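3-hydroxy-3-methylglutaryl-CoA lyase (Acinetobacter baumannii, PDB 6NDS) belongs to the HMGL-like family of TIM-barrel enzymes and holds a zinc ion and coenzyme A. Local coordinates at residues I78-H81 with I85-G88; T116-L119 with T125-Q128; M266-G271 with A303-D308; I179-L184 with A235-A240. One frame throughout, in Å; residues are numbered along the deposited sequence.

Contact 1: residues I78-H81 with I85-G88; sequences ITRH and IYVG. With EDO (1,2-ethanediol), chain G.
Y86 reaches out from strand 85-90 and pushes its ring against the 78-81 loop, where I78, R80 and H81 meet it from different directions. I78 runs past the ring in the opposite sense and lays CD1 over one face, a CH-pi contact with I78 CD1 4.1 Å from the centroid of the Y86 ring. With CG1 between backbone N and carbonyl carbon (chi1 54°) and the chain extended beyond it, CD1 is carried to the ring. R80 crosses aslant, its CD 3.9 Å from Y86 CD2, with guanidinium and ring planes 55° apart. The guanidinium itself bonds to N103 O and F75 O. At the phenol end, H81 N sits near the ring plane and donates to Y86 OH over 3.1 Å, almost straight at 170°, while H81 CB packs 3.6 Å from Y86 OH. I78 also touches I40 and I43 of helix 36-46, so the ring is part of the layer between barrel strand and outer helices. S47 OG is a second hydrogen-bond partner of Y86 OH, and the buried phenol oxygen is thereby provided for by both a backbone amide, from which it accepts, and a side chain.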
loop_
_atom_site.group_PDB
_atom_site.type_symbol
_atom_site.label_atom_id
_atom_site.label_comp_id
_atom_site.label_asym_id
_atom_site.label_seq_id
_atom_site.Cartn_x
_atom_site.Cartn_y
_atom_site.Cartn_z
ATOM N N ILE A 78 -8.227 -18.577 -26.433
ATOM C CA ILE A 78 -8.985 -17.471 -25.856
ATOM C C ILE A 78 -9.906 -16.850 -26.902
ATOM O O ILE A 78 -9.673 -16.931 -28.116
ATOM C CB ILE A 78 -8.044 -16.406 -25.256
ATOM C CG1 ILE A 78 -7.020 -15.928 -26.293
ATOM C CG2 ILE A 78 -7.357 -16.951 -23.994
ATOM C CD1 ILE A 78 -6.210 -14.698 -25.814
ATOM N N THR A 79 -10.982 -16.239 -26.418
ATOM C CA THR A 79 -11.862 -15.440 -27.259
ATOM C C THR A 79 -11.226 -14.072 -27.478
ATOM O O THR A 79 -10.959 -13.350 -26.513
ATOM C CB THR A 79 -13.220 -15.292 -26.583
ATOM O OG1 THR A 79 -13.776 -16.588 -26.358
ATOM C CG2 THR A 79 -14.175 -14.456 -27.456
ATOM N N ARG A 80 -10.978 -13.709 -28.735
ATOM C CA ARG A 80 -10.313 -12.445 -29.052
ATOM C C ARG A 80 -11.359 -11.336 -29.130
ATOM O O ARG A 80 -12.207 -11.343 -30.027
ATOM C CB ARG A 80 -9.555 -12.544 -30.376
ATOM C CG ARG A 80 -8.502 -13.651 -30.447
ATOM C CD ARG A 80 -7.404 -13.420 -29.448
ATOM N NE ARG A 80 -6.328 -14.397 -29.607
ATOM C CZ ARG A 80 -5.153 -14.143 -30.180
ATOM N NH1 ARG A 80 -4.884 -12.938 -30.665
ATOM N NH2 ARG A 80 -4.240 -15.102 -30.267
ATOM N N HIS A 81 -11.303 -10.389 -28.201
ATOM C CA HIS A 81 -12.097 -9.171 -28.320
ATOM C C HIS A 81 -11.379 -8.216 -29.259
ATOM O O HIS A 81 -10.172 -8.008 -29.122
ATOM C CB HIS A 81 -12.298 -8.529 -26.950
ATOM C CG HIS A 81 -13.192 -9.314 -26.043
ATOM N ND1 HIS A 81 -14.261 -8.749 -25.379
ATOM C CD2 HIS A 81 -13.180 -10.625 -25.694
ATOM C CE1 HIS A 81 -14.866 -9.676 -24.657
ATOM N NE2 HIS A 81 -14.232 -10.823 -24.836
ATOM N N ILE A 85 -5.689 -5.615 -27.106
ATOM C CA ILE A 85 -4.392 -6.094 -27.572
ATOM C C ILE A 85 -3.910 -7.170 -26.609
ATOM O O ILE A 85 -3.671 -6.898 -25.425
ATOM C CB ILE A 85 -3.387 -4.933 -27.674
ATOM C CG1 ILE A 85 -3.859 -3.927 -28.724
ATOM C CG2 ILE A 85 -1.979 -5.443 -27.977
ATOM C CD1 ILE A 85 -3.205 -2.570 -28.574
ATOM N N TYR A 86 -3.778 -8.402 -27.109
ATOM C CA TYR A 86 -3.281 -9.524 -26.325
ATOM C C TYR A 86 -1.771 -9.621 -26.516
ATOM O O TYR A 86 -1.293 -9.863 -27.633
ATOM C CB TYR A 86 -3.994 -10.815 -26.737
ATOM C CG TYR A 86 -5.488 -10.737 -26.444
ATOM C CD1 TYR A 86 -5.987 -11.066 -25.188
ATOM C CD2 TYR A 86 -6.383 -10.303 -27.419
ATOM C CE1 TYR A 86 -7.338 -10.980 -24.902
ATOM C CE2 TYR A 86 -7.743 -10.205 -27.148
ATOM C CZ TYR A 86 -8.211 -10.551 -25.890
ATOM O OH TYR A 86 -9.544 -10.453 -25.610
ATOM N N VAL A 87 -1.033 -9.429 -25.424
ATOM C CA VAL A 87 0.417 -9.263 -25.429
ATOM C C VAL A 87 1.063 -10.569 -24.993
ATOM O O VAL A 87 0.596 -11.212 -24.052
ATOM C CB VAL A 87 0.834 -8.125 -24.475
ATOM C CG1 VAL A 87 2.353 -7.939 -24.487
ATOM C CG2 VAL A 87 0.088 -6.811 -24.806
ATOM N N GLY A 88 2.154 -10.950 -25.660
ATOM C CA GLY A 88 2.976 -12.053 -25.189
ATOM C C GLY A 88 4.385 -11.597 -24.829
ATOM O O GLY A 88 4.993 -10.821 -25.575
HETATM C C1 EDO G . -11.321 -20.275 -30.196
HETATM O O1 EDO G . -10.134 -19.732 -30.781
HETATM C C2 EDO G . -12.022 -19.179 -29.408
HETATM O O2 EDO G . -12.156 -18.017 -30.233
#

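Contact 2: residues T116-L119 with T125-Q128; sequences THNL and TKAQ
N118 and L119, neighbours on helix 115-122, both reach T125, the residue that starts helix 126-140. The N118 side chain has CG anti to its backbone N, though well short of a full half-turn (chi1 -150°), and this sends the amide across the gap between the helices. Its ND2 lies 3.3 Å from T125 O; the firm bonds of the amide go to M124 O and S129 OG from ND2, and to S112 N through OD1. L119 is placed differently: CG is anti to the carbonyl carbon (chi1 -72°), and the CD2 branch comes to 3.7 Å from T125 N and 4.1 Å from T125 CG2, the two side chains lying alongside and pointing the same way. T125 is the N-cap, and with Q128 it makes a capping box at the beginning of the helix: Q128 N donates to T125 OG1 at 3.1 Å, and T125 N returns a 2.8 Å bond to Q128 OE1, meeting a lone pair in the carbonyl plane. OG1, between backbone N and carbonyl carbon (chi1 62°), serves the helix, while CG2 makes the contact with L119 CD2. K126 brings its CG 4.3 Å from N118 CG, then leads its amine away to A113 O and to E166.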
loop_
_atom_site.group_PDB
_atom_site.type_symbol
_atom_site.label_atom_id
_atom_site.label_comp_id
_atom_site.label_asym_id
_atom_site.label_seq_id
_atom_site.Cartn_x
_atom_site.Cartn_y
_atom_site.Cartn_z
ATOM N N THR A 116 23.620 -8.506 -13.910
ATOM C CA THR A 116 23.499 -9.715 -13.096
ATOM C C THR A 116 22.103 -10.309 -13.204
ATOM O O THR A 116 21.938 -11.527 -13.354
ATOM C CB THR A 116 23.821 -9.415 -11.632
ATOM O OG1 THR A 116 25.149 -8.897 -11.518
ATOM C CG2 THR A 116 23.692 -10.684 -10.802
ATOM N N HIS A 117 21.073 -9.463 -13.115
ATOM C CA HIS A 117 19.713 -9.967 -13.228
ATOM C C HIS A 117 19.419 -10.485 -14.634
ATOM O O HIS A 117 18.707 -11.482 -14.792
ATOM C CB HIS A 117 18.716 -8.878 -12.831
ATOM C CG HIS A 117 17.309 -9.366 -12.716
ATOM N ND1 HIS A 117 16.399 -9.257 -13.745
ATOM C CD2 HIS A 117 16.655 -9.966 -11.694
ATOM C CE1 HIS A 117 15.245 -9.776 -13.364
ATOM N NE2 HIS A 117 15.371 -10.207 -12.123
ATOM N N ASN A 118 19.937 -9.819 -15.672
ATOM C CA ASN A 118 19.706 -10.322 -17.023
ATOM C C ASN A 118 20.334 -11.697 -17.211
ATOM O O ASN A 118 19.742 -12.578 -17.848
ATOM C CB ASN A 118 20.248 -9.343 -18.068
ATOM C CG ASN A 118 19.463 -9.405 -19.370
ATOM O OD1 ASN A 118 18.278 -9.059 -19.408
ATOM N ND2 ASN A 118 20.109 -9.867 -20.433
ATOM N N LEU A 119 21.534 -11.900 -16.670
ATOM C CA LEU A 119 22.153 -13.222 -16.743
ATOM C C LEU A 119 21.365 -14.250 -15.935
ATOM O O LEU A 119 21.179 -15.387 -16.382
ATOM C CB LEU A 119 23.601 -13.148 -16.263
ATOM C CG LEU A 119 24.591 -12.452 -17.200
ATOM C CD1 LEU A 119 25.872 -12.096 -16.459
ATOM C CD2 LEU A 119 24.896 -13.345 -18.405
ATOM N N THR A 125 23.890 -11.764 -21.608
ATOM C CA THR A 125 24.171 -10.375 -21.305
ATOM C C THR A 125 23.124 -9.477 -21.951
ATOM O O THR A 125 22.346 -9.899 -22.816
ATOM C CB THR A 125 25.552 -9.976 -21.819
ATOM O OG1 THR A 125 25.580 -10.118 -23.246
ATOM C CG2 THR A 125 26.642 -10.858 -21.220
ATOM N N LYS A 126 23.123 -8.212 -21.524
ATOM C CA LYS A 126 22.259 -7.227 -22.163
ATOM C C LYS A 126 22.587 -7.085 -23.646
ATOM O O LYS A 126 21.680 -6.946 -24.476
ATOM C CB LYS A 126 22.385 -5.883 -21.452
ATOM C CG LYS A 126 21.777 -5.875 -20.067
ATOM C CD LYS A 126 21.913 -4.498 -19.426
ATOM C CE LYS A 126 23.264 -4.286 -18.808
ATOM N NZ LYS A 126 23.298 -2.968 -18.124
ATOM N N ALA A 127 23.877 -7.116 -23.998
ATOM C CA ALA A 127 24.254 -7.013 -25.404
ATOM C C ALA A 127 23.694 -8.180 -26.203
ATOM O O ALA A 127 23.235 -8.003 -27.339
ATOM C CB ALA A 127 25.777 -6.957 -25.555
ATOM N N GLN A 128 23.725 -9.384 -25.625
ATOM C CA GLN A 128 23.153 -10.542 -26.307
ATOM C C GLN A 128 21.644 -10.420 -26.426
ATOM O O GLN A 128 21.069 -10.807 -27.448
ATOM C CB GLN A 128 23.528 -11.830 -25.580
ATOM C CG GLN A 128 25.006 -12.167 -25.685
ATOM C CD GLN A 128 25.420 -13.331 -24.807
ATOM O OE1 GLN A 128 25.155 -13.346 -23.606
ATOM N NE2 GLN A 128 26.083 -14.314 -25.405
#

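Contact 3: residues M266-G271 with A303-D308; sequences MCEEIG and AGRNTD
E268 OE2 and R305 NH2 form the shortest direct polar bond between the segments, a salt bridge of 2.7 Å with an N-H...O angle of 164°. The glutamate oxygen lies at the guanidinium edge, practically in its plane, whereas the nitrogen approaches the carboxylate from above, 50° out of that plane. The two side chains cross at about a right angle. The bridge is a single one, from E268 OE2 to R305 NH2. R305 comes to it through a bend at chi3 (-51°), which swings the guanidinium toward the helix. E269, the next residue on that helix, takes part through water. One water donates to E269 OE2 at 2.7 Å and accepts a weak bond from R305 NH2; a second accepts from R305 NE at 2.9 Å, touches E269 OE2 weakly, and has a weak bond from T307 N. With D279 in a salt bridge to R305 NH1, each of the three guanidinium nitrogens has a partner, and D279, E268 and, through water, E269 probably hold the group in place by charge. Beside this network E269 OE1 comes 3.6 Å from N306 ND2; the hydrogen bond of N306 ND2 goes to M190 O of the second subunit. R305 begins a type I turn closing at D308. The contact lies on the surface, joining the C-terminal end of helix 260-270 to the loop after helix 299-303, with L278 of helix 278-285 touching both E268 and R305 and the second subunit packing against M266, I270, A303 and N306.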
loop_
_atom_site.group_PDB
_atom_site.type_symbol
_atom_site.label_atom_id
_atom_site.label_comp_id
_atom_site.label_asym_id
_atom_site.label_seq_id
_atom_site.Cartn_x
_atom_site.Cartn_y
_atom_site.Cartn_z
ATOM N N MET A 266 -8.509 3.019 -6.204
ATOM C CA MET A 266 -7.839 4.292 -5.956
ATOM C C MET A 266 -8.264 5.345 -6.977
ATOM O O MET A 266 -8.611 6.482 -6.617
ATOM C CB MET A 266 -6.322 4.097 -6.000
ATOM C CG MET A 266 -5.587 5.423 -5.783
ATOM S SD MET A 266 -3.791 5.289 -5.648
ATOM C CE MET A 266 -3.309 5.063 -7.361
ATOM N N CYS A 267 -8.235 4.980 -8.264
ATOM C CA CYS A 267 -8.667 5.890 -9.325
ATOM C C CYS A 267 -10.118 6.295 -9.149
ATOM O O CYS A 267 -10.464 7.473 -9.288
ATOM C CB CYS A 267 -8.480 5.232 -10.689
ATOM S SG CYS A 267 -6.761 4.978 -11.157
ATOM N N GLU A 268 -10.993 5.318 -8.867
ATOM C CA GLU A 268 -12.418 5.595 -8.762
ATOM C C GLU A 268 -12.714 6.558 -7.613
ATOM O O GLU A 268 -13.528 7.478 -7.753
ATOM C CB GLU A 268 -13.178 4.269 -8.609
ATOM C CG GLU A 268 -14.680 4.400 -8.685
ATOM C CD GLU A 268 -15.362 3.276 -9.462
ATOM O OE1 GLU A 268 -14.757 2.691 -10.399
ATOM O OE2 GLU A 268 -16.536 3.014 -9.148
ATOM N N GLU A 269 -12.028 6.388 -6.478
ATOM C CA GLU A 269 -12.250 7.266 -5.332
ATOM C C GLU A 269 -11.669 8.662 -5.546
ATOM O O GLU A 269 -12.248 9.650 -5.082
ATOM C CB GLU A 269 -11.660 6.629 -4.074
ATOM C CG GLU A 269 -12.432 5.396 -3.626
ATOM C CD GLU A 269 -13.886 5.719 -3.317
ATOM O OE1 GLU A 269 -14.133 6.541 -2.409
ATOM O OE2 GLU A 269 -14.786 5.180 -4.004
ATOM N N ILE A 270 -10.511 8.760 -6.208
ATOM C CA ILE A 270 -9.885 10.061 -6.438
ATOM C C ILE A 270 -10.625 10.843 -7.505
ATOM O O ILE A 270 -10.710 12.076 -7.433
ATOM C CB ILE A 270 -8.409 9.856 -6.831
ATOM C CG1 ILE A 270 -7.579 9.437 -5.620
ATOM C CG2 ILE A 270 -7.815 11.110 -7.457
ATOM C CD1 ILE A 270 -6.146 9.049 -6.040
ATOM N N GLY A 271 -11.174 10.159 -8.498
ATOM C CA GLY A 271 -11.756 10.798 -9.651
ATOM C C GLY A 271 -10.931 10.687 -10.917
ATOM O O GLY A 271 -11.197 11.432 -11.874
ATOM N N ALA A 303 -11.927 -6.456 1.850
ATOM C CA ALA A 303 -12.727 -5.482 2.579
ATOM C C ALA A 303 -13.971 -5.040 1.826
ATOM O O ALA A 303 -14.926 -4.570 2.463
ATOM C CB ALA A 303 -11.882 -4.244 2.907
ATOM N N GLY A 304 -13.985 -5.179 0.505
ATOM C CA GLY A 304 -15.008 -4.554 -0.306
ATOM C C GLY A 304 -14.765 -3.061 -0.428
ATOM O O GLY A 304 -13.956 -2.467 0.282
ATOM N N ARG A 305 -15.477 -2.441 -1.363
ATOM C CA ARG A 305 -15.335 -1.005 -1.579
ATOM C C ARG A 305 -16.043 -0.217 -0.474
ATOM O O ARG A 305 -16.778 -0.770 0.352
ATOM C CB ARG A 305 -15.892 -0.623 -2.944
ATOM C CG ARG A 305 -17.378 -0.914 -3.066
ATOM C CD ARG A 305 -17.835 -0.722 -4.503
ATOM N NE ARG A 305 -17.396 0.580 -4.994
ATOM C CZ ARG A 305 -17.397 0.931 -6.273
ATOM N NH1 ARG A 305 -17.827 0.069 -7.190
ATOM N NH2 ARG A 305 -16.968 2.141 -6.628
ATOM N N ASN A 306 -15.817 1.108 -0.474
ATOM C CA ASN A 306 -16.369 1.979 0.571
ATOM C C ASN A 306 -17.879 1.837 0.698
ATOM O O ASN A 306 -18.428 1.913 1.807
ATOM C CB ASN A 306 -16.042 3.441 0.266
ATOM C CG ASN A 306 -14.632 3.848 0.678
ATOM O OD1 ASN A 306 -13.739 3.018 0.814
ATOM N ND2 ASN A 306 -14.436 5.147 0.875
ATOM N N THR A 307 -18.577 1.682 -0.435
ATOM C CA THR A 307 -20.032 1.697 -0.431
ATOM C C THR A 307 -20.642 0.383 0.032
ATOM O O THR A 307 -21.866 0.299 0.154
ATOM C CB THR A 307 -20.565 2.048 -1.827
ATOM O OG1 THR A 307 -19.993 1.164 -2.798
ATOM C CG2 THR A 307 -20.212 3.480 -2.192
ATOM N N ASP A 308 -19.831 -0.644 0.278
ATOM C CA ASP A 308 -20.309 -1.874 0.912
ATOM C C ASP A 308 -20.464 -1.597 2.402
ATOM O O ASP A 308 -19.532 -1.766 3.188
ATOM C CB ASP A 308 -19.345 -3.027 0.656
ATOM C CG ASP A 308 -19.447 -3.569 -0.748
ATOM O OD1 ASP A 308 -20.324 -3.104 -1.512
ATOM O OD2 ASP A 308 -18.659 -4.475 -1.089
HETATM O O HOH W 1 -14.467 3.028 -5.634
HETATM O O HOH W 2 -16.850 2.745 -3.124
#

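Contact 4: residues I179-L184 with A235-A240; sequences IHNITL and ARRFDA
The N181 amide meets the edge of the R237 guanidinium, and T183 reaches D239 through a water. In the first pair, which touches directly, N181 CG is 3.8 Å from R237 NH1 and close to the guanidinium plane, with amide and guanidinium planes 69° apart and the chains crossing near a right angle. The arginine runs out extended and then bends at chi3 (54°), which turns its end toward N181; NE bonds to Q19 OE1 and NH1 to E210 O. In the second pair the water lies 2.8 Å from T183 OG1 and donates to D239 OD2, also at 2.8 Å. Strands 182-186 and 237-240 belong to the parallel sheet of the TIM barrel but are not neighbours in it: strand 212-216 runs between them, and T213 touches T183, R237 and D239 alike. Their short touching parts diverge by 44°, and these side chains reach each other past the middle strand on the inner side of the barrel. Van der Waals contact is slight, T183 CG2 standing 4.3 Å from D239 OD2. Further bonds hold the polar ends: T183 OG1 pairs with N147 ND2, while D239 takes Q19 NE2 on OD1 and H215 ND1 on OD2. H215 is a zinc ligand, which makes D239 a second-shell residue of the metal site, its side chain about 7 Å from the zinc ion.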
loop_
_atom_site.group_PDB
_atom_site.type_symbol
_atom_site.label_atom_id
_atom_site.label_comp_id
_atom_site.label_asym_id
_atom_site.label_seq_id
_atom_site.Cartn_x
_atom_site.Cartn_y
_atom_site.Cartn_z
ATOM N N ILE A 179 11.271 0.786 -31.729
ATOM C CA ILE A 179 10.349 0.366 -30.679
ATOM C C ILE A 179 10.167 1.567 -29.758
ATOM O O ILE A 179 11.022 1.859 -28.916
ATOM C CB ILE A 179 10.868 -0.864 -29.934
ATOM C CG1 ILE A 179 11.023 -2.037 -30.908
ATOM C CG2 ILE A 179 9.925 -1.236 -28.770
ATOM C CD1 ILE A 179 11.803 -3.204 -30.340
ATOM N N HIS A 180 9.053 2.280 -29.920
ATOM C CA HIS A 180 8.805 3.493 -29.154
ATOM C C HIS A 180 7.839 3.285 -27.998
ATOM O O HIS A 180 7.693 4.186 -27.166
ATOM C CB HIS A 180 8.282 4.613 -30.068
ATOM C CG HIS A 180 9.350 5.264 -30.898
ATOM N ND1 HIS A 180 9.757 6.567 -30.698
ATOM C CD2 HIS A 180 10.096 4.789 -31.924
ATOM C CE1 HIS A 180 10.707 6.867 -31.566
ATOM N NE2 HIS A 180 10.931 5.807 -32.323
ATOM N N ASN A 181 7.196 2.124 -27.906
ATOM C CA ASN A 181 6.447 1.777 -26.705
ATOM C C ASN A 181 7.388 1.091 -25.725
ATOM O O ASN A 181 8.009 0.070 -26.056
ATOM C CB ASN A 181 5.248 0.893 -27.032
ATOM C CG ASN A 181 4.085 1.689 -27.593
ATOM O OD1 ASN A 181 4.248 2.834 -28.006
ATOM N ND2 ASN A 181 2.902 1.093 -27.595
ATOM N N ILE A 182 7.468 1.640 -24.511
ATOM C CA ILE A 182 8.475 1.279 -23.520
ATOM C C ILE A 182 7.790 0.995 -22.192
ATOM O O ILE A 182 6.908 1.751 -21.769
ATOM C CB ILE A 182 9.512 2.421 -23.344
ATOM C CG1 ILE A 182 10.221 2.737 -24.664
ATOM C CG2 ILE A 182 10.499 2.092 -22.236
ATOM C CD1 ILE A 182 11.000 1.576 -25.235
ATOM N N THR A 183 8.201 -0.079 -21.524
ATOM C CA THR A 183 7.804 -0.331 -20.141
ATOM C C THR A 183 9.012 -0.194 -19.230
ATOM O O THR A 183 10.059 -0.798 -19.485
ATOM C CB THR A 183 7.205 -1.727 -19.978
ATOM O OG1 THR A 183 5.998 -1.822 -20.751
ATOM C CG2 THR A 183 6.897 -2.048 -18.486
ATOM N N LEU A 184 8.860 0.581 -18.158
ATOM C CA LEU A 184 9.841 0.605 -17.079
ATOM C C LEU A 184 9.294 -0.228 -15.934
ATOM O O LEU A 184 8.228 0.090 -15.387
ATOM C CB LEU A 184 10.128 2.030 -16.610
ATOM C CG LEU A 184 10.565 2.981 -17.708
ATOM C CD1 LEU A 184 10.766 4.383 -17.116
ATOM C CD2 LEU A 184 11.845 2.474 -18.380
ATOM N N ALA A 235 2.526 10.284 -16.451
ATOM C CA ALA A 235 2.395 8.911 -16.917
ATOM C C ALA A 235 0.944 8.453 -16.814
ATOM O O ALA A 235 0.201 8.871 -15.917
ATOM C CB ALA A 235 3.286 7.979 -16.100
ATOM N N ARG A 236 0.537 7.596 -17.754
ATOM C CA ARG A 236 -0.862 7.181 -17.831
ATOM C C ARG A 236 -1.091 5.683 -17.988
ATOM O O ARG A 236 -2.194 5.224 -17.670
ATOM C CB ARG A 236 -1.570 7.909 -18.991
ATOM C CG ARG A 236 -1.626 9.429 -18.818
ATOM C CD ARG A 236 -2.571 9.792 -17.674
ATOM N NE ARG A 236 -2.768 11.232 -17.503
ATOM C CZ ARG A 236 -2.058 11.999 -16.672
ATOM N NH1 ARG A 236 -1.071 11.470 -15.954
ATOM N NH2 ARG A 236 -2.329 13.299 -16.555
ATOM N N ARG A 237 -0.111 4.898 -18.437
ATOM C CA ARG A 237 -0.305 3.465 -18.661
ATOM C C ARG A 237 0.371 2.674 -17.549
ATOM O O ARG A 237 1.564 2.866 -17.295
ATOM C CB ARG A 237 0.266 3.045 -20.018
ATOM C CG ARG A 237 -0.414 3.722 -21.238
ATOM C CD ARG A 237 0.275 3.422 -22.582
ATOM N NE ARG A 237 0.408 1.986 -22.801
ATOM C CZ ARG A 237 1.082 1.420 -23.790
ATOM N NH1 ARG A 237 1.672 2.158 -24.725
ATOM N NH2 ARG A 237 1.154 0.095 -23.853
ATOM N N PHE A 238 -0.387 1.779 -16.893
ATOM C CA PHE A 238 0.129 1.058 -15.727
ATOM C C PHE A 238 -0.282 -0.403 -15.784
ATOM O O PHE A 238 -1.457 -0.705 -16.003
ATOM C CB PHE A 238 -0.374 1.680 -14.409
ATOM C CG PHE A 238 0.107 3.082 -14.190
ATOM C CD1 PHE A 238 1.274 3.318 -13.483
ATOM C CD2 PHE A 238 -0.595 4.163 -14.714
ATOM C CE1 PHE A 238 1.735 4.615 -13.282
ATOM C CE2 PHE A 238 -0.158 5.463 -14.517
ATOM C CZ PHE A 238 1.007 5.701 -13.797
ATOM N N ASP A 239 0.689 -1.294 -15.570
ATOM C CA ASP A 239 0.425 -2.724 -15.438
ATOM C C ASP A 239 -0.016 -3.070 -14.011
ATOM O O ASP A 239 0.496 -2.523 -13.032
ATOM C CB ASP A 239 1.674 -3.545 -15.763
ATOM C CG ASP A 239 2.047 -3.537 -17.247
ATOM O OD1 ASP A 239 1.208 -3.163 -18.103
ATOM O OD2 ASP A 239 3.190 -3.944 -17.561
ATOM N N ALA A 240 -0.930 -4.032 -13.896
ATOM C CA ALA A 240 -1.387 -4.504 -12.590
ATOM C C ALA A 240 -1.869 -5.936 -12.760
ATOM O O ALA A 240 -2.180 -6.364 -13.869
ATOM C CB ALA A 240 -2.506 -3.610 -12.025
HETATM O O HOH W 3 4.390 -3.957 -20.049
#

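In the fold
Along the chain the order is contact 1, contact 2, contact 4, contact 3, each closing before the next opens. Contacts 1 and 4 reach the same parallel sheet, their centres about 18 Å apart and nearest atoms about 7 Å: contact 4 lies in the barrel interior, contact 1 between strand 85-90 and the loop before it. Contact 2 joins two helices about 21 Å from contact 4, centre to centre. Contact 3 lies across the chain's centre from contact 2, about 41 Å away between centres; helix 260-270 follows strand 237-240 of contact 4. Contact 4 thus lies by the zinc site within the barrel, contact 2 near the coenzyme A, and contact 3 at the meeting with the second subunit.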